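Local coordinates for cytoplasmic protein (Cryptococcus neoformans var. grubii serotype A, PDB 7LPO) that is a fungal sterylglucosidase of glycoside hydrolase family 5 that probably cleaves glucose from steryl beta-glucosides, at residues V693-D698 with W752-P757; A738-V743 with G760-T765; V671-I676 with F689-R694; N32-V37 with Q704-I709. One frame throughout, in Å; residues are numbered along the deposited sequence.

Contact 1 of 4, residues V693-D698 with W752-P757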
loop_
_atom_site.group_PDB
_atom_site.type_symbol
_atom_site.label_atom_id
_atom_site.label_comp_id
_atom_site.label_asym_id
_atom_site.label_seq_id
_atom_site.Cartn_x
_atom_site.Cartn_y
_atom_site.Cartn_z
ATOM N N VAL A 693 -21.382 -21.066 2.305
ATOM C CA VAL A 693 -20.127 -21.800 2.416
ATOM C C VAL A 693 -20.268 -23.152 1.724
ATOM O O VAL A 693 -21.286 -23.837 1.866
ATOM C CB VAL A 693 -19.713 -21.972 3.894
ATOM C CG1 VAL A 693 -20.888 -22.452 4.712
ATOM C CG2 VAL A 693 -18.533 -22.925 4.022
ATOM N N ARG A 694 -19.246 -23.527 0.964
ATOM C CA ARG A 694 -19.184 -24.832 0.319
ATOM C C ARG A 694 -18.506 -25.803 1.276
ATOM O O ARG A 694 -17.343 -25.600 1.648
ATOM C CB ARG A 694 -18.417 -24.741 -0.999
ATOM C CG ARG A 694 -18.376 -26.030 -1.809
ATOM C CD ARG A 694 -17.941 -25.772 -3.251
ATOM N NE ARG A 694 -18.891 -24.916 -3.961
ATOM C CZ ARG A 694 -20.000 -25.351 -4.557
ATOM N NH1 ARG A 694 -20.310 -26.636 -4.550
ATOM N NH2 ARG A 694 -20.801 -24.494 -5.168
ATOM N N VAL A 695 -19.235 -26.842 1.681
ATOM C CA VAL A 695 -18.780 -27.806 2.678
ATOM C C VAL A 695 -18.677 -29.170 2.006
ATOM O O VAL A 695 -19.650 -29.649 1.414
ATOM C CB VAL A 695 -19.731 -27.868 3.890
ATOM C CG1 VAL A 695 -19.137 -28.730 5.012
ATOM C CG2 VAL A 695 -20.043 -26.469 4.420
ATOM N N ARG A 696 -17.507 -29.789 2.095
ATOM C CA ARG A 696 -17.251 -31.083 1.480
ATOM C C ARG A 696 -17.368 -32.201 2.512
ATOM O O ARG A 696 -17.343 -31.974 3.724
ATOM C CB ARG A 696 -15.858 -31.113 0.840
ATOM C CG ARG A 696 -15.658 -30.100 -0.284
ATOM C CD ARG A 696 -14.227 -29.554 -0.303
ATOM N NE ARG A 696 -13.862 -28.843 0.926
ATOM C CZ ARG A 696 -12.750 -28.123 1.075
ATOM N NH1 ARG A 696 -11.892 -28.006 0.068
ATOM N NH2 ARG A 696 -12.494 -27.518 2.228
ATOM N N ALA A 697 -17.475 -33.429 2.005
ATOM C CA ALA A 697 -17.669 -34.579 2.879
ATOM C C ALA A 697 -16.433 -34.898 3.709
ATOM O O ALA A 697 -16.560 -35.541 4.758
ATOM C CB ALA A 697 -18.066 -35.799 2.050
ATOM N N ASP A 698 -15.249 -34.460 3.283
ATOM C CA ASP A 698 -14.024 -34.730 4.022
ATOM C C ASP A 698 -13.578 -33.553 4.884
ATOM O O ASP A 698 -12.484 -33.600 5.458
ATOM C CB ASP A 698 -12.899 -35.134 3.063
ATOM C CG ASP A 698 -12.717 -34.156 1.914
ATOM O OD1 ASP A 698 -13.390 -33.102 1.903
ATOM O OD2 ASP A 698 -11.898 -34.445 1.018
ATOM N N TRP A 752 -20.959 -21.347 14.788
ATOM C CA TRP A 752 -21.863 -22.084 13.911
ATOM C C TRP A 752 -21.332 -23.499 13.712
ATOM O O TRP A 752 -20.357 -23.709 12.977
ATOM C CB TRP A 752 -22.013 -21.344 12.586
ATOM C CG TRP A 752 -23.012 -21.931 11.647
ATOM C CD1 TRP A 752 -24.025 -22.796 11.951
ATOM C CD2 TRP A 752 -23.102 -21.691 10.239
ATOM N NE1 TRP A 752 -24.735 -23.109 10.819
ATOM C CE2 TRP A 752 -24.184 -22.446 9.754
ATOM C CE3 TRP A 752 -22.368 -20.914 9.341
ATOM C CZ2 TRP A 752 -24.553 -22.438 8.418
ATOM C CZ3 TRP A 752 -22.735 -20.912 8.018
ATOM C CH2 TRP A 752 -23.818 -21.663 7.568
ATOM N N TRP A 753 -21.960 -24.460 14.385
ATOM C CA TRP A 753 -21.636 -25.870 14.234
ATOM C C TRP A 753 -22.566 -26.493 13.205
ATOM O O TRP A 753 -23.767 -26.198 13.185
ATOM C CB TRP A 753 -21.793 -26.637 15.549
ATOM C CG TRP A 753 -20.905 -26.222 16.681
ATOM C CD1 TRP A 753 -19.760 -26.835 17.085
ATOM C CD2 TRP A 753 -21.115 -25.133 17.579
ATOM N NE1 TRP A 753 -19.234 -26.192 18.176
ATOM C CE2 TRP A 753 -20.046 -25.136 18.496
ATOM C CE3 TRP A 753 -22.101 -24.151 17.696
ATOM C CZ2 TRP A 753 -19.935 -24.195 19.509
ATOM C CZ3 TRP A 753 -21.989 -23.220 18.705
ATOM C CH2 TRP A 753 -20.921 -23.249 19.597
ATOM N N TYR A 754 -22.023 -27.369 12.363
ATOM C CA TYR A 754 -22.872 -28.110 11.441
ATOM C C TYR A 754 -22.171 -29.396 11.044
ATOM O O TYR A 754 -20.939 -29.463 11.085
ATOM C CB TYR A 754 -23.226 -27.284 10.188
ATOM C CG TYR A 754 -22.104 -26.459 9.588
ATOM C CD1 TYR A 754 -21.041 -27.061 8.931
ATOM C CD2 TYR A 754 -22.133 -25.073 9.652
ATOM C CE1 TYR A 754 -20.016 -26.297 8.379
ATOM C CE2 TYR A 754 -21.125 -24.307 9.105
ATOM C CZ TYR A 754 -20.074 -24.922 8.466
ATOM O OH TYR A 754 -19.080 -24.146 7.922
ATOM N N PRO A 755 -22.922 -30.433 10.680
ATOM C CA PRO A 755 -22.296 -31.643 10.136
ATOM C C PRO A 755 -21.990 -31.491 8.656
ATOM O O PRO A 755 -22.765 -30.903 7.897
ATOM C CB PRO A 755 -23.361 -32.722 10.365
ATOM C CG PRO A 755 -24.660 -31.966 10.278
ATOM C CD PRO A 755 -24.380 -30.595 10.865
ATOM N N VAL A 756 -20.856 -32.044 8.241
ATOM C CA VAL A 756 -20.506 -32.035 6.824
ATOM C C VAL A 756 -21.445 -32.998 6.106
ATOM O O VAL A 756 -22.079 -33.845 6.757
ATOM C CB VAL A 756 -19.031 -32.401 6.601
ATOM C CG1 VAL A 756 -18.154 -31.617 7.570
ATOM C CG2 VAL A 756 -18.814 -33.895 6.755
ATOM N N PRO A 757 -21.588 -32.895 4.786
ATOM C CA PRO A 757 -22.410 -33.871 4.062
ATOM C C PRO A 757 -21.782 -35.255 4.094
ATOM O O PRO A 757 -20.559 -35.413 4.107
ATOM C CB PRO A 757 -22.463 -33.319 2.629
ATOM C CG PRO A 757 -21.991 -31.889 2.730
ATOM C CD PRO A 757 -21.059 -31.838 3.908
HETATM O O HOH W 1 -18.938 -37.008 5.690
#

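Contact 2 of 4, residues A738-V743 with G760-T765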
loop_
_atom_site.group_PDB
_atom_site.type_symbol
_atom_site.label_atom_id
_atom_site.label_comp_id
_atom_site.label_asym_id
_atom_site.label_seq_id
_atom_site.Cartn_x
_atom_site.Cartn_y
_atom_site.Cartn_z
ATOM N N ALA A 738 -30.151 -20.274 9.885
ATOM C CA ALA A 738 -29.138 -21.148 9.312
ATOM C C ALA A 738 -29.794 -22.371 8.684
ATOM O O ALA A 738 -30.735 -22.941 9.244
ATOM C CB ALA A 738 -28.122 -21.580 10.372
ATOM N N SER A 739 -29.286 -22.775 7.519
ATOM C CA SER A 739 -29.889 -23.871 6.771
ATOM C C SER A 739 -29.575 -25.227 7.390
ATOM O O SER A 739 -30.364 -26.167 7.247
ATOM C CB SER A 739 -29.399 -23.844 5.322
ATOM O OG SER A 739 -27.993 -24.036 5.282
ATOM N N HIS A 740 -28.426 -25.345 8.046
ATOM C CA HIS A 740 -28.000 -26.558 8.720
ATOM C C HIS A 740 -27.408 -26.170 10.066
ATOM O O HIS A 740 -26.968 -25.036 10.265
ATOM C CB HIS A 740 -26.947 -27.331 7.903
ATOM C CG HIS A 740 -27.406 -27.739 6.539
ATOM N ND1 HIS A 740 -27.718 -26.827 5.552
ATOM C CD2 HIS A 740 -27.597 -28.964 5.993
ATOM C CE1 HIS A 740 -28.087 -27.472 4.459
ATOM N NE2 HIS A 740 -28.027 -28.771 4.702
ATOM N N GLY A 741 -27.400 -27.121 10.996
ATOM C CA GLY A 741 -26.630 -26.966 12.217
ATOM C C GLY A 741 -27.268 -26.070 13.269
ATOM O O GLY A 741 -28.475 -25.800 13.270
ATOM N N ARG A 742 -26.417 -25.621 14.196
ATOM C CA ARG A 742 -26.830 -24.823 15.343
ATOM C C ARG A 742 -25.854 -23.668 15.532
ATOM O O ARG A 742 -24.710 -23.712 15.071
ATOM C CB ARG A 742 -26.894 -25.669 16.624
ATOM C CG ARG A 742 -25.544 -26.162 17.097
ATOM C CD ARG A 742 -25.651 -27.090 18.315
ATOM N NE ARG A 742 -24.348 -27.653 18.686
ATOM C CZ ARG A 742 -23.475 -27.053 19.490
ATOM N NH1 ARG A 742 -23.763 -25.873 20.022
ATOM N NH2 ARG A 742 -22.315 -27.634 19.766
ATOM N N VAL A 743 -26.314 -22.629 16.235
ATOM C CA VAL A 743 -25.532 -21.413 16.433
ATOM C C VAL A 743 -25.666 -20.928 17.872
ATOM O O VAL A 743 -26.631 -21.235 18.573
ATOM C CB VAL A 743 -25.968 -20.277 15.475
ATOM C CG1 VAL A 743 -26.126 -20.790 14.046
ATOM C CG2 VAL A 743 -27.285 -19.666 15.950
ATOM N N GLY A 760 -20.005 -35.944 -1.132
ATOM C CA GLY A 760 -19.911 -34.846 -2.072
ATOM C C GLY A 760 -19.705 -33.491 -1.439
ATOM O O GLY A 760 -18.882 -33.346 -0.534
ATOM N N GLU A 761 -20.444 -32.491 -1.916
ATOM C CA GLU A 761 -20.328 -31.144 -1.385
ATOM C C GLU A 761 -21.685 -30.471 -1.471
ATOM O O GLU A 761 -22.506 -30.796 -2.331
ATOM C CB GLU A 761 -19.268 -30.318 -2.126
ATOM C CG GLU A 761 -19.183 -30.571 -3.617
ATOM C CD GLU A 761 -17.943 -29.944 -4.240
ATOM O OE1 GLU A 761 -18.093 -29.160 -5.205
ATOM O OE2 GLU A 761 -16.820 -30.229 -3.756
ATOM N N GLU A 762 -21.903 -29.519 -0.570
ATOM C CA GLU A 762 -23.193 -28.876 -0.397
ATOM C C GLU A 762 -22.950 -27.474 0.136
ATOM O O GLU A 762 -22.010 -27.252 0.904
ATOM C CB GLU A 762 -24.069 -29.687 0.561
ATOM C CG GLU A 762 -25.554 -29.407 0.479
ATOM C CD GLU A 762 -26.351 -30.390 1.321
ATOM O OE1 GLU A 762 -25.933 -31.569 1.409
ATOM O OE2 GLU A 762 -27.381 -29.986 1.901
ATOM N N VAL A 763 -23.780 -26.532 -0.291
ATOM C CA VAL A 763 -23.685 -25.151 0.158
ATOM C C VAL A 763 -24.659 -24.945 1.311
ATOM O O VAL A 763 -25.878 -25.064 1.139
ATOM C CB VAL A 763 -23.976 -24.165 -0.985
ATOM C CG1 VAL A 763 -23.965 -22.732 -0.447
ATOM C CG2 VAL A 763 -22.976 -24.340 -2.112
ATOM N N TYR A 764 -24.123 -24.626 2.480
ATOM C CA TYR A 764 -24.912 -24.174 3.614
ATOM C C TYR A 764 -24.981 -22.648 3.610
ATOM O O TYR A 764 -24.123 -21.967 3.043
ATOM C CB TYR A 764 -24.295 -24.656 4.923
ATOM C CG TYR A 764 -24.121 -26.148 5.066
ATOM C CD1 TYR A 764 -24.604 -27.031 4.116
ATOM C CD2 TYR A 764 -23.482 -26.672 6.179
ATOM C CE1 TYR A 764 -24.449 -28.397 4.271
ATOM C CE2 TYR A 764 -23.317 -28.019 6.337
ATOM C CZ TYR A 764 -23.797 -28.881 5.384
ATOM O OH TYR A 764 -23.622 -30.231 5.568
ATOM N N THR A 765 -26.016 -22.109 4.249
ATOM C CA THR A 765 -26.195 -20.666 4.311
ATOM C C THR A 765 -26.599 -20.250 5.717
ATOM O O THR A 765 -27.243 -21.003 6.454
ATOM C CB THR A 765 -27.262 -20.159 3.319
ATOM O OG1 THR A 765 -28.554 -20.686 3.675
ATOM C CG2 THR A 765 -26.910 -20.566 1.897
#

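Contact 3 of 4, residues V671-I676 with F689-R694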
loop_
_atom_site.group_PDB
_atom_site.type_symbol
_atom_site.label_atom_id
_atom_site.label_comp_id
_atom_site.label_asym_id
_atom_site.label_seq_id
_atom_site.Cartn_x
_atom_site.Cartn_y
_atom_site.Cartn_z
ATOM N N VAL A 671 -14.621 -15.105 10.247
ATOM C CA VAL A 671 -13.210 -15.147 10.613
ATOM C C VAL A 671 -12.603 -16.508 10.286
ATOM O O VAL A 671 -11.442 -16.599 9.863
ATOM C CB VAL A 671 -13.049 -14.802 12.104
ATOM C CG1 VAL A 671 -11.630 -15.039 12.539
ATOM C CG2 VAL A 671 -13.468 -13.366 12.372
ATOM N N ALA A 672 -13.363 -17.585 10.486
ATOM C CA ALA A 672 -12.845 -18.929 10.271
ATOM C C ALA A 672 -14.005 -19.833 9.906
ATOM O O ALA A 672 -15.074 -19.759 10.519
ATOM C CB ALA A 672 -12.119 -19.469 11.505
ATOM N N THR A 673 -13.790 -20.679 8.904
ATOM C CA THR A 673 -14.880 -21.415 8.289
ATOM C C THR A 673 -14.512 -22.873 8.092
ATOM O O THR A 673 -13.442 -23.188 7.561
ATOM C CB THR A 673 -15.258 -20.810 6.934
ATOM O OG1 THR A 673 -15.825 -19.515 7.128
ATOM C CG2 THR A 673 -16.254 -21.702 6.232
ATOM N N VAL A 674 -15.418 -23.757 8.507
ATOM C CA VAL A 674 -15.345 -25.169 8.157
ATOM C C VAL A 674 -15.893 -25.281 6.739
ATOM O O VAL A 674 -17.103 -25.192 6.520
ATOM C CB VAL A 674 -16.119 -26.046 9.141
ATOM C CG1 VAL A 674 -16.182 -27.470 8.625
ATOM C CG2 VAL A 674 -15.474 -25.976 10.526
ATOM N N GLY A 675 -15.009 -25.467 5.773
ATOM C CA GLY A 675 -15.371 -25.397 4.376
ATOM C C GLY A 675 -14.733 -24.206 3.690
ATOM O O GLY A 675 -13.783 -23.597 4.186
ATOM N N ILE A 676 -15.279 -23.869 2.530
ATOM C CA ILE A 676 -14.732 -22.843 1.646
ATOM C C ILE A 676 -15.730 -21.691 1.572
ATOM O O ILE A 676 -16.902 -21.917 1.232
ATOM C CB ILE A 676 -14.446 -23.403 0.245
ATOM C CG1 ILE A 676 -13.402 -24.515 0.308
ATOM C CG2 ILE A 676 -13.977 -22.288 -0.691
ATOM C CD1 ILE A 676 -12.065 -24.078 0.879
ATOM N N PHE A 689 -27.376 -9.772 6.430
ATOM C CA PHE A 689 -26.105 -10.426 6.170
ATOM C C PHE A 689 -26.402 -11.851 5.744
ATOM O O PHE A 689 -27.200 -12.535 6.390
ATOM C CB PHE A 689 -25.231 -10.415 7.420
ATOM C CG PHE A 689 -23.986 -11.235 7.310
ATOM C CD1 PHE A 689 -22.960 -10.860 6.464
ATOM C CD2 PHE A 689 -23.818 -12.354 8.091
ATOM C CE1 PHE A 689 -21.806 -11.596 6.391
ATOM C CE2 PHE A 689 -22.662 -13.098 8.014
ATOM C CZ PHE A 689 -21.658 -12.715 7.166
ATOM N N LYS A 690 -25.768 -12.295 4.664
ATOM C CA LYS A 690 -25.946 -13.651 4.166
ATOM C C LYS A 690 -24.588 -14.223 3.792
ATOM O O LYS A 690 -23.844 -13.620 3.014
ATOM C CB LYS A 690 -26.887 -13.676 2.957
ATOM C CG LYS A 690 -27.028 -15.054 2.326
ATOM C CD LYS A 690 -28.286 -15.149 1.486
ATOM C CE LYS A 690 -28.556 -16.593 1.064
ATOM N NZ LYS A 690 -28.928 -16.706 -0.380
ATOM N N TYR A 691 -24.268 -15.383 4.357
ATOM C CA TYR A 691 -23.002 -16.062 4.125
ATOM C C TYR A 691 -23.290 -17.470 3.627
ATOM O O TYR A 691 -24.011 -18.229 4.287
ATOM C CB TYR A 691 -22.178 -16.099 5.408
ATOM C CG TYR A 691 -20.859 -16.806 5.274
ATOM C CD1 TYR A 691 -20.082 -16.668 4.128
ATOM C CD2 TYR A 691 -20.381 -17.611 6.291
ATOM C CE1 TYR A 691 -18.880 -17.311 4.004
ATOM C CE2 TYR A 691 -19.162 -18.250 6.178
ATOM C CZ TYR A 691 -18.419 -18.094 5.038
ATOM O OH TYR A 691 -17.205 -18.727 4.936
ATOM N N ALA A 692 -22.718 -17.819 2.473
ATOM C CA ALA A 692 -22.817 -19.152 1.891
ATOM C C ALA A 692 -21.442 -19.807 1.881
ATOM O O ALA A 692 -20.456 -19.184 1.471
ATOM C CB ALA A 692 -23.368 -19.089 0.467
ATOM N N VAL A 693 -21.382 -21.066 2.305
ATOM C CA VAL A 693 -20.127 -21.800 2.416
ATOM C C VAL A 693 -20.268 -23.152 1.724
ATOM O O VAL A 693 -21.286 -23.837 1.866
ATOM C CB VAL A 693 -19.713 -21.972 3.894
ATOM C CG1 VAL A 693 -20.888 -22.452 4.712
ATOM C CG2 VAL A 693 -18.533 -22.925 4.022
ATOM N N ARG A 694 -19.246 -23.527 0.964
ATOM C CA ARG A 694 -19.184 -24.832 0.319
ATOM C C ARG A 694 -18.506 -25.803 1.276
ATOM O O ARG A 694 -17.343 -25.600 1.648
ATOM C CB ARG A 694 -18.417 -24.741 -0.999
ATOM C CG ARG A 694 -18.376 -26.030 -1.809
ATOM C CD ARG A 694 -17.941 -25.772 -3.251
ATOM N NE ARG A 694 -18.891 -24.916 -3.961
ATOM C CZ ARG A 694 -20.000 -25.351 -4.557
ATOM N NH1 ARG A 694 -20.310 -26.636 -4.550
ATOM N NH2 ARG A 694 -20.801 -24.494 -5.168
#

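Contact 4 of 4, residues N32-V37 with Q704-I709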
loop_
_atom_site.group_PDB
_atom_site.type_symbol
_atom_site.label_atom_id
_atom_site.label_comp_id
_atom_site.label_asym_id
_atom_site.label_seq_id
_atom_site.Cartn_x
_atom_site.Cartn_y
_atom_site.Cartn_z
ATOM N N ASN A 32 -6.502 -26.960 11.845
ATOM C CA ASN A 32 -7.655 -27.848 11.830
ATOM C C ASN A 32 -8.441 -27.763 10.529
ATOM O O ASN A 32 -9.572 -28.257 10.464
ATOM C CB ASN A 32 -8.551 -27.543 13.025
ATOM C CG ASN A 32 -7.880 -27.885 14.347
ATOM O OD1 ASN A 32 -7.262 -28.940 14.490
ATOM N ND2 ASN A 32 -7.989 -26.986 15.314
ATOM N N GLY A 33 -7.864 -27.154 9.494
ATOM C CA GLY A 33 -8.463 -27.112 8.181
ATOM C C GLY A 33 -9.445 -25.986 7.935
ATOM O O GLY A 33 -9.996 -25.902 6.833
ATOM N N ARG A 34 -9.680 -25.115 8.906
ATOM C CA ARG A 34 -10.634 -24.033 8.711
ATOM C C ARG A 34 -10.067 -22.980 7.767
ATOM O O ARG A 34 -8.908 -22.576 7.891
ATOM C CB ARG A 34 -10.987 -23.395 10.053
ATOM C CG ARG A 34 -11.675 -24.342 11.031
ATOM C CD ARG A 34 -12.284 -23.589 12.207
ATOM N NE ARG A 34 -11.297 -22.777 12.925
ATOM C CZ ARG A 34 -11.598 -21.893 13.870
ATOM N NH1 ARG A 34 -12.861 -21.690 14.221
ATOM N NH2 ARG A 34 -10.635 -21.204 14.468
ATOM N N SER A 35 -10.894 -22.539 6.818
ATOM C CA SER A 35 -10.519 -21.420 5.964
ATOM C C SER A 35 -10.587 -20.126 6.761
ATOM O O SER A 35 -11.615 -19.813 7.365
ATOM C CB SER A 35 -11.442 -21.329 4.754
ATOM O OG SER A 35 -11.332 -22.470 3.934
ATOM N N LEU A 36 -9.493 -19.373 6.762
ATOM C CA LEU A 36 -9.403 -18.124 7.506
ATOM C C LEU A 36 -9.540 -16.933 6.569
ATOM O O LEU A 36 -9.055 -16.961 5.432
ATOM C CB LEU A 36 -8.072 -18.029 8.249
ATOM C CG LEU A 36 -7.731 -19.191 9.180
ATOM C CD1 LEU A 36 -6.341 -19.019 9.761
ATOM C CD2 LEU A 36 -8.767 -19.325 10.287
ATOM N N VAL A 37 -10.203 -15.884 7.056
ATOM C CA VAL A 37 -10.275 -14.603 6.364
ATOM C C VAL A 37 -9.613 -13.563 7.254
ATOM O O VAL A 37 -10.015 -13.385 8.412
ATOM C CB VAL A 37 -11.718 -14.197 6.030
ATOM C CG1 VAL A 37 -11.743 -12.775 5.429
ATOM C CG2 VAL A 37 -12.355 -15.197 5.072
ATOM N N GLN A 704 -15.224 -28.635 18.720
ATOM C CA GLN A 704 -14.119 -27.709 18.866
ATOM C C GLN A 704 -13.702 -27.078 17.546
ATOM O O GLN A 704 -12.882 -26.154 17.554
ATOM C CB GLN A 704 -12.913 -28.428 19.493
ATOM C CG GLN A 704 -12.884 -28.421 21.019
ATOM C CD GLN A 704 -14.022 -29.213 21.632
ATOM O OE1 GLN A 704 -14.687 -28.744 22.563
ATOM N NE2 GLN A 704 -14.256 -30.424 21.117
ATOM N N VAL A 705 -14.235 -27.557 16.419
ATOM C CA VAL A 705 -13.874 -27.075 15.086
ATOM C C VAL A 705 -15.168 -26.657 14.402
ATOM O O VAL A 705 -15.917 -27.496 13.892
ATOM C CB VAL A 705 -13.125 -28.130 14.264
ATOM C CG1 VAL A 705 -12.708 -27.566 12.919
ATOM C CG2 VAL A 705 -11.909 -28.618 15.049
ATOM N N TYR A 706 -15.424 -25.352 14.378
ATOM C CA TYR A 706 -16.671 -24.794 13.891
ATOM C C TYR A 706 -16.371 -23.478 13.187
ATOM O O TYR A 706 -15.250 -22.963 13.219
ATOM C CB TYR A 706 -17.648 -24.576 15.051
ATOM C CG TYR A 706 -16.956 -23.898 16.192
ATOM C CD1 TYR A 706 -16.835 -22.521 16.222
ATOM C CD2 TYR A 706 -16.361 -24.634 17.209
ATOM C CE1 TYR A 706 -16.168 -21.885 17.245
ATOM C CE2 TYR A 706 -15.679 -24.002 18.247
ATOM C CZ TYR A 706 -15.593 -22.629 18.255
ATOM O OH TYR A 706 -14.928 -21.973 19.263
ATOM N N THR A 707 -17.401 -22.923 12.565
ATOM C CA THR A 707 -17.306 -21.643 11.888
ATOM C C THR A 707 -17.555 -20.505 12.870
ATOM O O THR A 707 -18.461 -20.574 13.709
ATOM C CB THR A 707 -18.312 -21.597 10.741
ATOM O OG1 THR A 707 -17.991 -22.627 9.796
ATOM C CG2 THR A 707 -18.309 -20.251 10.053
ATOM N N GLU A 708 -16.729 -19.464 12.768
ATOM C CA GLU A 708 -16.814 -18.283 13.614
ATOM C C GLU A 708 -17.018 -17.064 12.731
ATOM O O GLU A 708 -16.285 -16.864 11.758
ATOM C CB GLU A 708 -15.555 -18.084 14.461
ATOM C CG GLU A 708 -15.283 -19.196 15.444
ATOM C CD GLU A 708 -14.026 -18.952 16.276
ATOM O OE1 GLU A 708 -14.042 -18.027 17.121
ATOM O OE2 GLU A 708 -13.031 -19.688 16.083
ATOM N N ILE A 709 -18.005 -16.253 13.085
ATOM C CA ILE A 709 -18.389 -15.071 12.332
ATOM C C ILE A 709 -18.372 -13.885 13.285
ATOM O O ILE A 709 -18.858 -13.982 14.417
ATOM C CB ILE A 709 -19.785 -15.245 11.689
ATOM C CG1 ILE A 709 -19.684 -16.171 10.475
ATOM C CG2 ILE A 709 -20.367 -13.901 11.319
ATOM C CD1 ILE A 709 -21.011 -16.833 10.088
#

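Contact 1 of 4, residues V693-D698 with W752-P757
The rings of W752 and Y754 meet the valines of 693-698 and also each other: CD2 of Y754 stands over the centre of one W752 face, 3.3 Å above its plane, while CD2 of W752 lies at the edge of the Y754 ring, in its plane. V693 reaches this pair with CG1, which touches W752 CZ3 obliquely at 4.1 Å and lies equally close to Y754 OH. A chi1 of 47° puts that methyl between the backbone N and the carbonyl carbon, directed at the ring pair, with CG2 also near Y754 OH. V695 divides its branches: CG2 comes obliquely to Y754 CE1 at 4.0 Å, whereas CG1 packs on P757 CD at 3.8 Å and touches V756 CG1. V756 crosses V695 at about a right angle and sets its CB 3.4 Å from the carbonyl oxygen of R696. At the far end A697 CA makes a C-H...O contact of 3.2 Å with P757 O, and one water donates to both A697 O and P757 O. No direct hydrogen bond joins the two segments, so hydrocarbon against ring and proline carries most of this buried contact, the water-bridged carbonyls at the A697 end being its polar part. The polar end of Y754 is satisfied nonetheless, by V674 O and T707 OG1, which hold the hydroxyl in place inside a mainly apolar interface between strand 689-696 and the chain leaving strand 749-753.

Contact 2 of 4, residues A738-V743 with G760-T765
S739 N donates to T765 O at 2.9 Å in a nearly straight bond that extends the pairing of strand 734-738 with strand 761-770 one residue past the strand end. The return bond is made by a side chain: T765 N gives its hydrogen to S739 OG, also at 2.9 Å and with 170° at the hydrogen. The hydroxyl can stand there because it turns back between its own backbone N and carbonyl carbon (chi1 62°). The same OG lies 2.8 Å from H740 ND1, in the imidazole plane, a hydrogen bond in which either atom could be the donor. Held at this edge, the imidazole lies flat over one face of Y764 in a face-to-face stack, centroids 3.8 Å apart and planes at 11°. H740 CB adds a CH-pi contact, 4.0 Å from the centroid of the Y764 ring. The second ring nitrogen, H740 NE2, makes a weak hydrogen bond of 3.1 Å to E762 OE2, whose carboxylate is turned steeply to the ring. Y764 OH goes to P755 O, which fixes the far end of the phenol. The arrangement is that of a short connection at the rim of a beta sandwich: S739-G741 leads from edge strand 734-738 of one sheet to strand 742-746 of the other, consistent with the C-terminal domain of family 5 glycosidases.

Contact 3 of 4, residues V671-I676 with F689-R694
Packing is tightest where T673 meets Y691 and V693. Y691 OH donates to T673 OG1 at 2.7 Å, the threonine oxygen lying at the ring edge near its plane, and T673 CG2 reaches V693 CG2 tip to tip at 3.4 Å, closer than usual for two methyls. The threonine faces both partners because CG2 is anti to its backbone N and OG1 is beside it (chi1 -67°). V693 CG2 is also 3.4 Å from I676 O. G675, with no side chain, lets R694 O approach its CA to 3.4 Å. I676 and R694 then form an antiparallel hydrogen-bonded pair, I676 N to R694 O at 2.8 Å and R694 N to I676 O at 2.9 Å. Their side chains leave on the looser, partly exposed face, meeting near CB before their ends diverge; the R694 guanidinium goes on to a salt bridge with E678. V674-G675 is the crossing between strands 669-673 and 676-682, which lie in different sheets, as expected of a beta sandwich.

Contact 4 of 4, residues N32-V37 with Q704-I709
Charge comes first: R34 NH1 forms a salt bridge with E708 OE2 at 2.7 Å, the bond lying in the guanidinium plane and using the anti lone pair of that oxygen, while NH2 adds a weak 3.3 Å bond to the same E708 OE2. Guanidinium and carboxylate are nearly coplanar, 24° apart. The second hydrogen of NH1 is taken by a neutral acceptor, Y706 O, at 2.9 Å and again in the guanidinium plane, so two bonds from one nitrogen fix the rotation of the group. Apolar contact lies nearer the backbone, where R34 CG touches V705 CG1 at 3.9 Å and N32 CB meets V705 CG2 at 4.1 Å. The Y706 ring is far enough from the cation that any attraction is weak. R34 NE pairs with D30. Strand 669-673 runs between strands 35-43 and 707-710, hydrogen-bonded to both, and the R34 side chain spans it over A672.

In the fold
All four contacts lie on one side of the chain's centre, their own centres 6 to 14 Å apart. Contacts 1, 2 and 3 fall wholly within the C-terminal family 5 region and share the four-stranded antiparallel sheet in which 689-696 neighbours 676-682 and 761-770. Contacts 1 and 3 both use V693 and R694, and contacts 1 and 2 alternate along the chain. Contact 4 has the longest span, closing a loop of 666 residues within which contact 3 is nested. Its strand 35-43, near the start of the chain, also pairs in parallel with 98-104 and 567-570, so it ties the C-terminal sandwich to what is probably the catalytic barrel, as in other family 5 enzymes.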